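Local coordinates for protein arginase (Glaciozyma antarctica, PDB 5YNL) that probably hydrolyses L-arginine to L-ornithine and urea, as a cold-adapted member of the arginase family from a psychrophilic yeast, at residues C197-L202 with P221-E226; P275-P280 with T321-S326; L327-I332 with S351-A356. All coordinates share one frame; numbering follows the deposited sequence. Where two conformers were deposited one is given.

Contact 1 (C197-L202 with P221-E226)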
ATOM      1  N   CYS A 197       0.204  -6.401  12.772  1.00 67.98           N
ATOM      2  CA  CYS A 197       1.626  -6.275  13.100  1.00 67.53           C
ATOM      3  C   CYS A 197       2.627  -5.845  11.997  1.00 65.56           C
ATOM      4  O   CYS A 197       3.794  -5.610  12.313  1.00 66.05           O
ATOM      5  CB  CYS A 197       2.124  -7.567  13.757  1.00 70.11           C
ATOM      6  SG  CYS A 197       1.156  -8.067  15.184  1.00 72.98           S
ATOM      7  N   PRO A 198       2.191  -5.721  10.724  1.00 51.72           N
ATOM      8  CA  PRO A 198       3.237  -5.618   9.699  1.00 50.73           C
ATOM      9  C   PRO A 198       4.125  -4.388   9.805  1.00 49.65           C
ATOM     10  O   PRO A 198       5.276  -4.429   9.362  1.00 49.94           O
ATOM     11  CB  PRO A 198       2.435  -5.530   8.390  1.00 48.86           C
ATOM     12  CG  PRO A 198       1.148  -4.905   8.778  1.00 48.28           C
ATOM     13  CD  PRO A 198       0.851  -5.512  10.136  1.00 51.05           C
ATOM     14  N   VAL A 199       3.604  -3.303  10.361  1.00 54.19           N
ATOM     15  CA  VAL A 199       4.398  -2.085  10.423  1.00 53.37           C
ATOM     16  C   VAL A 199       5.477  -2.227  11.495  1.00 55.68           C
ATOM     17  O   VAL A 199       6.590  -1.726  11.346  1.00 56.20           O
ATOM     18  CB  VAL A 199       3.520  -0.838  10.649  1.00 51.67           C
ATOM     19  CG1 VAL A 199       4.316   0.434  10.382  1.00 50.78           C
ATOM     20  CG2 VAL A 199       2.322  -0.878   9.733  1.00 50.18           C
ATOM     21  N   SER A 200       5.145  -2.953  12.558  1.00 55.82           N
ATOM     22  CA  SER A 200       6.069  -3.159  13.660  1.00 58.47           C
ATOM     23  C   SER A 200       7.317  -3.934  13.228  1.00 60.11           C
ATOM     24  O   SER A 200       8.389  -3.775  13.823  1.00 62.26           O
ATOM     25  CB  SER A 200       5.358  -3.851  14.830  1.00 60.30           C
ATOM     26  OG  SER A 200       5.132  -5.224  14.581  1.00 61.35           O
ATOM     27  N   PHE A 201       7.192  -4.761  12.190  1.00 51.74           N
ATOM     28  CA  PHE A 201       8.345  -5.512  11.680  1.00 53.48           C
ATOM     29  C   PHE A 201       9.155  -4.614  10.740  1.00 52.31           C
ATOM     30  O   PHE A 201      10.379  -4.605  10.776  1.00 54.19           O
ATOM     31  CB  PHE A 201       7.889  -6.776  10.934  1.00 53.58           C
ATOM     32  CG  PHE A 201       7.351  -7.873  11.829  1.00 55.67           C
ATOM     33  CD1 PHE A 201       6.067  -7.799  12.370  1.00 54.86           C
ATOM     34  CD2 PHE A 201       8.117  -9.005  12.091  1.00 58.70           C
ATOM     35  CE1 PHE A 201       5.571  -8.820  13.184  1.00 57.13           C
ATOM     36  CE2 PHE A 201       7.627 -10.031  12.909  1.00 60.92           C
ATOM     37  CZ  PHE A 201       6.352  -9.933  13.454  1.00 60.17           C
ATOM     38  N   LEU A 202       8.460  -3.867   9.878  1.00 49.13           N
ATOM     39  CA  LEU A 202       9.146  -2.976   8.939  1.00 48.10           C
ATOM     40  C   LEU A 202       9.915  -1.870   9.661  1.00 49.07           C
ATOM     41  O   LEU A 202      10.966  -1.424   9.190  1.00 49.89           O
ATOM     42  CB  LEU A 202       8.156  -2.377   7.952  1.00 44.96           C
ATOM     43  CG  LEU A 202       7.379  -3.435   7.167  1.00 44.21           C
ATOM     44  CD1 LEU A 202       6.162  -2.805   6.490  1.00 41.25           C
ATOM     45  CD2 LEU A 202       8.266  -4.163   6.156  1.00 45.36           C
ATOM     46  N   PRO A 221      14.479  -4.260   8.867  1.00 72.44           N
ATOM     47  CA  PRO A 221      13.753  -3.009   9.093  1.00 70.08           C
ATOM     48  C   PRO A 221      14.138  -2.022   8.005  1.00 68.87           C
ATOM     49  O   PRO A 221      15.227  -1.447   8.062  1.00 70.74           O
ATOM     50  CB  PRO A 221      14.292  -2.529  10.445  1.00 72.24           C
ATOM     51  CG  PRO A 221      14.811  -3.748  11.114  1.00 75.15           C
ATOM     52  CD  PRO A 221      15.317  -4.639  10.019  1.00 75.73           C
ATOM     53  N   CYS A 222      13.270  -1.835   7.018  1.00 65.72           N
ATOM     54  CA  CYS A 222      13.626  -1.003   5.879  1.00 64.79           C
ATOM     55  C   CYS A 222      12.905   0.343   5.905  1.00 62.52           C
ATOM     56  O   CYS A 222      13.053   1.156   4.984  1.00 61.61           O
ATOM     57  CB  CYS A 222      13.328  -1.754   4.582  1.00 63.81           C
ATOM     58  SG  CYS A 222      11.588  -2.241   4.374  1.00 60.80           S
ATOM     59  N   LEU A 223      12.134   0.571   6.969  1.00 70.86           N
ATOM     60  CA  LEU A 223      11.266   1.745   7.065  1.00 68.87           C
ATOM     61  C   LEU A 223      11.540   2.585   8.311  1.00 70.19           C
ATOM     62  O   LEU A 223      11.283   2.142   9.434  1.00 71.09           O
ATOM     63  CB  LEU A 223       9.796   1.316   7.074  1.00 66.78           C
ATOM     64  CG  LEU A 223       8.801   2.475   7.093  1.00 65.20           C
ATOM     65  CD1 LEU A 223       8.638   3.056   5.695  1.00 63.37           C
ATOM     66  CD2 LEU A 223       7.449   2.042   7.649  1.00 64.36           C
ATOM     67  N   LYS A 224      12.054   3.795   8.105  1.00 49.25           N
ATOM     68  CA  LYS A 224      12.210   4.767   9.181  1.00 50.45           C
ATOM     69  C   LYS A 224      10.835   5.357   9.518  1.00 48.01           C
ATOM     70  O   LYS A 224      10.016   5.565   8.621  1.00 45.68           O
ATOM     71  CB  LYS A 224      13.171   5.875   8.742  1.00 51.72           C
ATOM     72  CG  LYS A 224      14.659   5.474   8.693  1.00 54.98           C
ATOM     73  CD  LYS A 224      15.416   6.263   7.602  1.00 55.54           C
ATOM     74  CE  LYS A 224      16.948   6.188   7.750  1.00 59.39           C
ATOM     75  NZ  LYS A 224      17.544   7.119   8.767  1.00 61.97           N
ATOM     76  N   PRO A 225      10.575   5.630  10.807  1.00 49.95           N
ATOM     77  CA  PRO A 225       9.278   6.155  11.259  1.00 48.31           C
ATOM     78  C   PRO A 225       8.894   7.514  10.667  1.00 47.28           C
ATOM     79  O   PRO A 225       7.722   7.900  10.746  1.00 45.68           O
ATOM     80  CB  PRO A 225       9.466   6.294  12.779  1.00 50.34           C
ATOM     81  CG  PRO A 225      10.978   6.374  12.984  1.00 53.39           C
ATOM     82  CD  PRO A 225      11.506   5.433  11.934  1.00 53.03           C
ATOM     83  N   GLU A 226       9.852   8.236  10.097  1.00 50.17           N
ATOM     84  CA  GLU A 226       9.544   9.518   9.475  1.00 50.50           C
ATOM     85  C   GLU A 226       9.260   9.336   7.985  1.00 50.79           C
ATOM     86  O   GLU A 226       9.024  10.312   7.266  1.00 51.50           O
ATOM     87  CB  GLU A 226      10.706  10.481   9.650  1.00 52.08           C
ATOM     88  CG  GLU A 226      11.920  10.046   8.875  1.00 53.48           C
ATOM     89  CD  GLU A 226      13.058   9.603   9.768  1.00 56.01           C
ATOM     90  OE1 GLU A 226      12.802   9.162  10.919  1.00 56.25           O
ATOM     91  OE2 GLU A 226      14.216   9.706   9.312  1.00 57.87           O
TER
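In the alpha/beta fold of this arginase, the end of the short helix 198-202 meets the loop that leads into strand 228-233. Leu202 carries the contact, through both its carbonyl oxygen and its side chain. Leu202 O accepts a hydrogen bond from the backbone N of Leu223. Leu223 N lies 3.2 Å from Leu202 O, and the bond is bent, with 148° at the hydrogen. The donor approaches from above the carbonyl plane, 36° out of it. The same oxygen receives a CA-H...O contact, with Pro221 CA 3.2 Å from Leu202 O. Pro221 CB is also near Leu202 O, at 3.7 Å.

The side chains add apolar packing beside these polar contacts. Leu202 CB and Leu223 CB lie alongside each other at 4.1 Å. With CG anti to the carbonyl carbon and beside the backbone N (chi1 -57°), the Leu202 chain carries its CD2 methyl to 4.2 Å from Cys222 SG. Val199 makes a looser contact, with CG1 4.5 Å from Leu223 CD2. Helix 158-168 closes over the group: Val162 meets Leu202, and Phe166 touches both Cys222 and Leu223. Leu174 and Ile228, from strands 173-177 and 228-233, also pack on Leu223.

The chemistry is that of a carbonyl at a helix end taken up by a following loop. An N-H and a C-H converge on Leu202 O, and the bond lies beside apolar contacts made by Leu202 and Leu223, both buried residues. The loop is thereby tied to the helix just before it enters the sheet.

Contact 2 (P275-P280 with T321-S326)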
ATOM      1  N   PRO A 275       9.138  15.954   1.326  1.00 35.76           N
ATOM      2  CA  PRO A 275       9.046  17.410   1.181  1.00 36.96           C
ATOM      3  C   PRO A 275       9.607  17.931  -0.142  1.00 38.09           C
ATOM      4  O   PRO A 275       8.995  18.827  -0.720  1.00 39.09           O
ATOM      5  CB  PRO A 275       9.886  17.949   2.359  1.00 40.01           C
ATOM      6  CG  PRO A 275      10.829  16.818   2.718  1.00 41.09           C
ATOM      7  CD  PRO A 275      10.002  15.561   2.459  1.00 37.89           C
ATOM      8  N   ASP A 276      10.726  17.386  -0.610  1.00 42.52           N
ATOM      9  CA  ASP A 276      11.339  17.825  -1.867  1.00 44.18           C
ATOM     10  C   ASP A 276      10.808  17.119  -3.112  1.00 43.51           C
ATOM     11  O   ASP A 276      11.342  17.308  -4.199  1.00 44.32           O
ATOM     12  CB  ASP A 276      12.858  17.612  -1.824  1.00 46.80           C
ATOM     13  CG  ASP A 276      13.489  18.238  -0.629  1.00 49.49           C
ATOM     14  OD1 ASP A 276      13.137  19.392  -0.300  1.00 50.33           O
ATOM     15  OD2 ASP A 276      14.344  17.572  -0.015  1.00 51.08           O
ATOM     16  N   ARG A 277       9.779  16.296  -2.950  1.00 40.18           N
ATOM     17  CA  ARG A 277       9.256  15.494  -4.053  1.00 40.12           C
ATOM     18  C   ARG A 277      10.340  14.748  -4.832  1.00 40.14           C
ATOM     19  O   ARG A 277      10.298  14.701  -6.069  1.00 40.62           O
ATOM     20  CB  ARG A 277       8.446  16.354  -5.030  1.00 41.04           C
ATOM     21  CG  ARG A 277       7.202  17.015  -4.421  1.00 41.36           C
ATOM     22  CD  ARG A 277       6.277  16.014  -3.749  1.00 40.05           C
ATOM     23  NE  ARG A 277       5.061  16.687  -3.300  1.00 40.57           N
ATOM     24  CZ  ARG A 277       4.955  17.364  -2.159  1.00 41.27           C
ATOM     25  NH1 ARG A 277       5.993  17.448  -1.337  1.00 40.72           N
ATOM     26  NH2 ARG A 277       3.818  17.958  -1.843  1.00 42.21           N
ATOM     27  N   THR A 278      11.302  14.156  -4.129  1.00 53.80           N
ATOM     28  CA  THR A 278      12.327  13.379  -4.818  1.00 54.10           C
ATOM     29  C   THR A 278      12.359  11.892  -4.438  1.00 53.04           C
ATOM     30  O   THR A 278      13.098  11.126  -5.030  1.00 53.68           O
ATOM     31  CB  THR A 278      13.724  14.011  -4.664  1.00 56.63           C
ATOM     32  OG1 THR A 278      13.918  14.408  -3.304  1.00 57.20           O
ATOM     33  CG2 THR A 278      13.870  15.230  -5.572  1.00 58.24           C
ATOM     34  N   ARG A 279      11.551  11.489  -3.464  1.00 40.56           N
ATOM     35  CA  ARG A 279      11.498  10.089  -3.026  1.00 39.44           C
ATOM     36  C   ARG A 279      10.471   9.258  -3.791  1.00 39.55           C
ATOM     37  O   ARG A 279       9.358   9.731  -4.053  1.00 39.44           O
ATOM     38  CB  ARG A 279      11.165  10.019  -1.523  1.00 38.44           C
ATOM     39  CG  ARG A 279      12.306  10.485  -0.574  1.00 41.33           C
ATOM     40  CD  ARG A 279      11.940  10.200   0.865  1.00 41.22           C
ATOM     41  NE  ARG A 279      12.844  10.803   1.837  1.00 44.14           N
ATOM     42  CZ  ARG A 279      13.953  10.231   2.311  1.00 46.95           C
ATOM     43  NH1 ARG A 279      14.692  10.876   3.194  1.00 49.89           N
ATOM     44  NH2 ARG A 279      14.330   9.029   1.904  1.00 47.15           N
ATOM     45  N   PRO A 280      10.832   8.010  -4.143  1.00 40.07           N
ATOM     46  CA  PRO A 280       9.831   7.110  -4.738  1.00 40.42           C
ATOM     47  C   PRO A 280       8.674   6.951  -3.753  1.00 38.30           C
ATOM     48  O   PRO A 280       8.921   7.015  -2.552  1.00 36.64           O
ATOM     49  CB  PRO A 280      10.583   5.774  -4.862  1.00 41.49           C
ATOM     50  CG  PRO A 280      12.041   6.148  -4.870  1.00 42.08           C
ATOM     51  CD  PRO A 280      12.133   7.348  -3.951  1.00 40.72           C
ATOM     52  N   THR A 321       2.255  13.326  -9.050  1.00 33.26           N
ATOM     53  CA  THR A 321       3.655  13.588  -8.652  1.00 33.60           C
ATOM     54  C   THR A 321       4.699  12.896  -9.527  1.00 34.13           C
ATOM     55  O   THR A 321       5.860  13.305  -9.529  1.00 33.91           O
ATOM     56  CB  THR A 321       3.968  13.185  -7.189  1.00 32.89           C
ATOM     57  OG1 THR A 321       4.253  11.787  -7.144  1.00 32.49           O
ATOM     58  CG2 THR A 321       2.803  13.499  -6.271  1.00 32.13           C
ATOM     59  N   ASN A 322       4.284  11.845 -10.235  1.00 42.77           N
ATOM     60  CA  ASN A 322       5.198  10.943 -10.961  1.00 43.61           C
ATOM     61  C   ASN A 322       6.164  10.133 -10.081  1.00 43.85           C
ATOM     62  O   ASN A 322       7.052   9.457 -10.600  1.00 44.35           O
ATOM     63  CB  ASN A 322       5.977  11.676 -12.073  1.00 43.23           C
ATOM     64  CG  ASN A 322       5.093  12.118 -13.211  1.00 43.04           C
ATOM     65  OD1 ASN A 322       4.246  11.352 -13.685  1.00 43.89           O
ATOM     66  ND2 ASN A 322       5.280  13.362 -13.664  1.00 42.05           N
ATOM     67  N   LEU A 323       5.977  10.185  -8.762  1.00 30.73           N
ATOM     68  CA  LEU A 323       6.908   9.533  -7.829  1.00 30.11           C
ATOM     69  C   LEU A 323       6.516   8.086  -7.485  1.00 29.58           C
ATOM     70  O   LEU A 323       7.296   7.347  -6.880  1.00 29.42           O
ATOM     71  CB  LEU A 323       7.068  10.369  -6.553  1.00 28.98           C
ATOM     72  CG  LEU A 323       7.469  11.840  -6.789  1.00 29.71           C
ATOM     73  CD1 LEU A 323       7.130  12.714  -5.584  1.00 29.03           C
ATOM     74  CD2 LEU A 323       8.943  11.968  -7.128  1.00 31.08           C
ATOM     75  N   LEU A 324       5.311   7.675  -7.869  1.00 31.52           N
ATOM     76  CA  LEU A 324       4.817   6.351  -7.482  1.00 31.07           C
ATOM     77  C   LEU A 324       5.582   5.185  -8.156  1.00 33.17           C
ATOM     78  O   LEU A 324       5.688   5.121  -9.379  1.00 35.12           O
ATOM     79  CB  LEU A 324       3.326   6.253  -7.789  1.00 31.05           C
ATOM     80  CG  LEU A 324       2.627   4.941  -7.433  1.00 31.04           C
ATOM     81  CD1 LEU A 324       2.316   4.898  -5.930  1.00 27.20           C
ATOM     82  CD2 LEU A 324       1.344   4.793  -8.274  1.00 32.01           C
ATOM     83  N   VAL A 325       6.105   4.266  -7.355  1.00 37.34           N
ATOM     84  CA  VAL A 325       6.714   3.064  -7.915  1.00 39.43           C
ATOM     85  C   VAL A 325       5.970   1.793  -7.506  1.00 40.21           C
ATOM     86  O   VAL A 325       6.026   0.792  -8.211  1.00 42.29           O
ATOM     87  CB  VAL A 325       8.194   2.928  -7.531  1.00 39.29           C
ATOM     88  CG1 VAL A 325       9.023   4.055  -8.164  1.00 39.47           C
ATOM     89  CG2 VAL A 325       8.347   2.925  -6.005  1.00 37.16           C
ATOM     90  N   SER A 326       5.259   1.840  -6.382  1.00 40.21           N
ATOM     91  CA  SER A 326       4.509   0.682  -5.908  0.78 41.39           C
ATOM     92  C   SER A 326       3.148   1.035  -5.358  1.00 39.97           C
ATOM     93  O   SER A 326       2.992   2.019  -4.622  1.00 36.04           O
ATOM     94  CB  SER A 326       5.281  -0.086  -4.843  0.78 40.99           C
ATOM     95  OG  SER A 326       6.166  -0.999  -5.442  0.78 43.19           O
TER
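Leu323 meets Arg277, and Pro280 meets Val325, as the apolar group where the loop before strand 281-286 passes the start of strand 324-330. Leu323 points its side chain into the bend of 275-280. Its CD1 lies 3.9 Å from Arg277 CD and reaches Arg277 CB as well. The two side chains cross at about a right angle, with the arginine chain bent at chi2 (-54°). Farther along, Pro280 CB sits 3.8 Å from Val325 CG2 and nearly as close to CG1, so this one corner of the proline ring faces both valine methyls.

Contacts of carbon with backbone oxygen form the second group. Leu323 CD2 comes to 3.2 Å from Arg277 O, and Leu323 CB to 3.4 Å from Arg279 O. In the reverse sense, Pro280 CA makes a CA-H...O contact of 3.3 Å with Leu323 O.

Hydrogen bonds shape each side separately. In an ST turn, Leu323 N donates to Thr321 OG1 at 2.9 Å, where the chain leaves helix 308-320. The Arg277 guanidinium is held by Asn274 O and a salt bridge to Asp271, and that of Arg279 by a salt bridge to Glu171.

No hydrogen bond joins the two segments directly. The backbones of Leu323 and Val325 instead bond to Ile281, in the neighbouring strand. The contact therefore rests on leucine, proline and valine side chains, the Arg277 chain and backbone oxygens, while both guanidinium groups find their salt-bridge partners outside it.

Contact 3 (L327-I332 with S351-A356)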
ATOM      1  N   LEU A 327       2.178   0.202  -5.716  1.00 35.52           N
ATOM      2  CA  LEU A 327       0.786   0.366  -5.336  1.00 31.24           C
ATOM      3  C   LEU A 327       0.249  -0.958  -4.805  1.00 32.67           C
ATOM      4  O   LEU A 327       0.292  -1.981  -5.522  1.00 34.45           O
ATOM      5  CB  LEU A 327      -0.026   0.754  -6.575  1.00 29.60           C
ATOM      6  CG  LEU A 327      -1.553   0.734  -6.478  1.00 26.54           C
ATOM      7  CD1 LEU A 327      -2.029   1.787  -5.476  1.00 23.52           C
ATOM      8  CD2 LEU A 327      -2.138   0.967  -7.842  1.00 26.37           C
ATOM      9  N   ASP A 328      -0.241  -0.950  -3.566  1.00 30.22           N
ATOM     10  CA  ASP A 328      -1.001  -2.083  -3.060  1.00 31.96           C
ATOM     11  C   ASP A 328      -2.489  -1.725  -3.066  1.00 28.49           C
ATOM     12  O   ASP A 328      -2.872  -0.617  -2.645  1.00 25.54           O
ATOM     13  CB  ASP A 328      -0.643  -2.411  -1.614  1.00 34.75           C
ATOM     14  CG  ASP A 328       0.838  -2.504  -1.362  1.00 35.52           C
ATOM     15  OD1 ASP A 328       1.634  -2.747  -2.301  1.00 36.04           O
ATOM     16  OD2 ASP A 328       1.191  -2.349  -0.176  1.00 33.98           O
ATOM     17  N   ILE A 329      -3.324  -2.657  -3.507  1.00 29.29           N
ATOM     18  CA  ILE A 329      -4.760  -2.503  -3.366  1.00 27.88           C
ATOM     19  C   ILE A 329      -5.200  -3.703  -2.528  1.00 30.77           C
ATOM     20  O   ILE A 329      -5.304  -4.831  -3.054  1.00 32.25           O
ATOM     21  CB  ILE A 329      -5.476  -2.561  -4.729  1.00 26.66           C
ATOM     22  CG1 ILE A 329      -4.890  -1.545  -5.712  1.00 25.68           C
ATOM     23  CG2 ILE A 329      -7.002  -2.411  -4.552  1.00 26.90           C
ATOM     24  CD1 ILE A 329      -5.369  -0.108  -5.526  1.00 23.90           C
ATOM     25  N   MET A 330      -5.445  -3.490  -1.237  1.00 29.21           N
ATOM     26  CA  MET A 330      -5.607  -4.614  -0.327  1.00 32.28           C
ATOM     27  C   MET A 330      -7.062  -4.825   0.118  1.00 32.76           C
ATOM     28  O   MET A 330      -7.903  -3.927  -0.017  1.00 30.90           O
ATOM     29  CB  MET A 330      -4.706  -4.395   0.894  1.00 33.97           C
ATOM     30  CG  MET A 330      -3.218  -4.214   0.576  1.00 33.82           C
ATOM     31  SD  MET A 330      -2.327  -5.696   0.028  1.00 35.41           S
ATOM     32  CE  MET A 330      -0.642  -5.234   0.434  1.00 35.12           C
ATOM     33  N   GLU A 331      -7.348  -6.006   0.653  1.00 47.80           N
ATOM     34  CA  GLU A 331      -8.663  -6.319   1.214  1.00 48.59           C
ATOM     35  C   GLU A 331      -9.842  -6.002   0.291  1.00 45.96           C
ATOM     36  O   GLU A 331     -10.869  -5.484   0.724  1.00 45.84           O
ATOM     37  CB  GLU A 331      -8.836  -5.685   2.599  1.00 50.28           C
ATOM     38  CG  GLU A 331      -7.897  -6.283   3.645  1.00 52.10           C
ATOM     39  CD  GLU A 331      -8.219  -5.859   5.076  1.00 52.87           C
ATOM     40  OE1 GLU A 331      -9.425  -5.774   5.438  1.00 53.21           O
ATOM     41  OE2 GLU A 331      -7.251  -5.629   5.844  1.00 52.68           O
ATOM     42  N   ILE A 332      -9.677  -6.356  -0.981  1.00 59.91           N
ATOM     43  CA  ILE A 332     -10.650  -6.067  -2.028  1.00 56.96           C
ATOM     44  C   ILE A 332     -12.016  -6.720  -1.764  1.00 57.73           C
ATOM     45  O   ILE A 332     -13.044  -6.050  -1.852  1.00 56.25           O
ATOM     46  CB  ILE A 332     -10.091  -6.471  -3.412  1.00 55.42           C
ATOM     47  CG1 ILE A 332      -8.947  -5.535  -3.815  1.00 53.94           C
ATOM     48  CG2 ILE A 332     -11.188  -6.475  -4.467  1.00 53.19           C
ATOM     49  CD1 ILE A 332      -7.927  -6.171  -4.731  1.00 54.47           C
ATOM     50  N   SER A 351     -10.992   1.148 -10.525  1.00 35.36           N
ATOM     51  CA  SER A 351     -10.938   2.581 -10.699  1.00 36.42           C
ATOM     52  C   SER A 351      -9.677   3.175 -10.041  1.00 30.51           C
ATOM     53  O   SER A 351      -9.003   3.974 -10.676  1.00 31.54           O
ATOM     54  CB  SER A 351     -12.217   3.233 -10.164  1.00 35.10           C
ATOM     55  OG  SER A 351     -12.484   4.446 -10.845  1.00 35.72           O
ATOM     56  N   LEU A 352      -9.352   2.761  -8.810  1.00 36.26           N
ATOM     57  CA  LEU A 352      -8.224   3.345  -8.097  1.00 29.76           C
ATOM     58  C   LEU A 352      -6.910   2.947  -8.778  1.00 29.60           C
ATOM     59  O   LEU A 352      -5.945   3.738  -8.800  1.00 29.01           O
ATOM     60  CB  LEU A 352      -8.175   2.925  -6.626  1.00 25.38           C
ATOM     61  CG  LEU A 352      -9.340   3.201  -5.662  1.00 25.00           C
ATOM     62  CD1 LEU A 352      -9.093   2.474  -4.311  1.00 24.55           C
ATOM     63  CD2 LEU A 352      -9.532   4.729  -5.418  1.00 23.74           C
ATOM     64  N   VAL A 353      -6.856   1.729  -9.322  1.00 30.34           N
ATOM     65  CA  VAL A 353      -5.644   1.296 -10.015  1.00 29.60           C
ATOM     66  C   VAL A 353      -5.414   2.199 -11.226  1.00 33.51           C
ATOM     67  O   VAL A 353      -4.357   2.808 -11.336  1.00 32.96           O
ATOM     68  CB  VAL A 353      -5.682  -0.210 -10.448  1.00 31.48           C
ATOM     69  CG1 VAL A 353      -4.541  -0.524 -11.387  1.00 32.67           C
ATOM     70  CG2 VAL A 353      -5.601  -1.129  -9.222  1.00 31.05           C
ATOM     71  N   ARG A 354      -6.416   2.299 -12.108  1.00 34.31           N
ATOM     72  CA  ARG A 354      -6.310   3.094 -13.336  0.62 38.44           C
ATOM     73  C   ARG A 354      -5.829   4.485 -13.003  1.00 41.15           C
ATOM     74  O   ARG A 354      -4.947   5.028 -13.659  1.00 42.16           O
ATOM     75  CB  ARG A 354      -7.663   3.198 -14.049  0.62 42.99           C
ATOM     76  CG  ARG A 354      -8.216   1.869 -14.547  0.62 41.42           C
ATOM     77  CD  ARG A 354      -9.289   2.076 -15.614  0.62 44.10           C
ATOM     78  NE  ARG A 354     -10.415   2.903 -15.172  0.62 47.97           N
ATOM     79  CZ  ARG A 354     -11.531   2.433 -14.611  0.62 49.96           C
ATOM     80  NH1 ARG A 354     -11.682   1.133 -14.399  0.62 49.20           N
ATOM     81  NH2 ARG A 354     -12.493   3.265 -14.252  0.62 52.06           N
ATOM     82  N   CYS A 355      -6.434   5.028 -11.966  1.00 47.35           N
ATOM     83  CA  CYS A 355      -6.206   6.353 -11.486  1.00 50.45           C
ATOM     84  C   CYS A 355      -4.781   6.527 -10.986  1.00 45.85           C
ATOM     85  O   CYS A 355      -4.090   7.495 -11.326  1.00 50.50           O
ATOM     86  CB  CYS A 355      -7.158   6.550 -10.323  1.00 47.35           C
ATOM     87  SG  CYS A 355      -7.356   8.218  -9.922  1.00 47.01           S
ATOM     88  N   ALA A 356      -4.346   5.574 -10.170  1.00 36.48           N
ATOM     89  CA  ALA A 356      -3.025   5.636  -9.575  1.00 32.47           C
ATOM     90  C   ALA A 356      -1.972   5.565 -10.659  1.00 35.81           C
ATOM     91  O   ALA A 356      -0.884   6.118 -10.496  1.00 37.21           O
ATOM     92  CB  ALA A 356      -2.822   4.504  -8.554  1.00 25.30           C
TER
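Leu327 and Ile329 of strand 324-330 pack against helix 345-356 in the parallel sheet of the alpha/beta arginase fold. The strand lies inside the sheet, between strands 147-152 and 281-286. The axes of strand 327-330 and helix 351-356 run almost antiparallel, at 171°, and approach to 9.8 Å. Alternate strand residues turn toward the helix, so Leu327 and Ile329 share one face of the sheet.

The tightest packing is between Ile329 and Val353. Ile329 CG1 lies 3.6 Å from Val353 CG2, and Ile329 CD1 meets the same methyl. Ile329 CG1 is anti to the carbonyl carbon (chi1 -54°), a setting that sends it and CD1 toward the helix. Leu327, two residues earlier on the same face, meets the helix nearer its C-terminal end. Its CD2 methyl sits 3.7 Å from Ala356 CB and 4.1 Å from Val353 CA.

Packing loosens on the Leu352 side, where Ile329 CD1 stands 4.3 Å from Leu352 CB. Leu352 is shared with Cys315 of helix 308-320 and Phe285 of strand 281-286. Val353 also packs on Leu86 and Ile90 of helix 86-92. The more open side of the helix carries Arg354, directed away from the strand. On the far face of the strand, Asp328 OD1 is hydrogen-bonded to Thr161. No polar bond crosses between the segments. The same Leu327 CD2 also lies 4.3 Å from Val353 CG2.

Overall arrangement
The three contacts follow one another along the chain, each closing before the next opens, and all serve one parallel sheet. Contacts 2 and 3 flank successive parts of strand 324-330, with a loop and a helix respectively. Their centres are about 17 Å apart, and they touch where Leu324 CD2 packs on Ala356 O. Contact 1 stands apart, with its centre about 19 Å from that of contact 2 and about 22 Å from that of contact 3, on the opposite side of the chain's centre from contact 3. It joins a helix to the loop entering strand 228-233, two strands from 281-286, into which contact 2 leads.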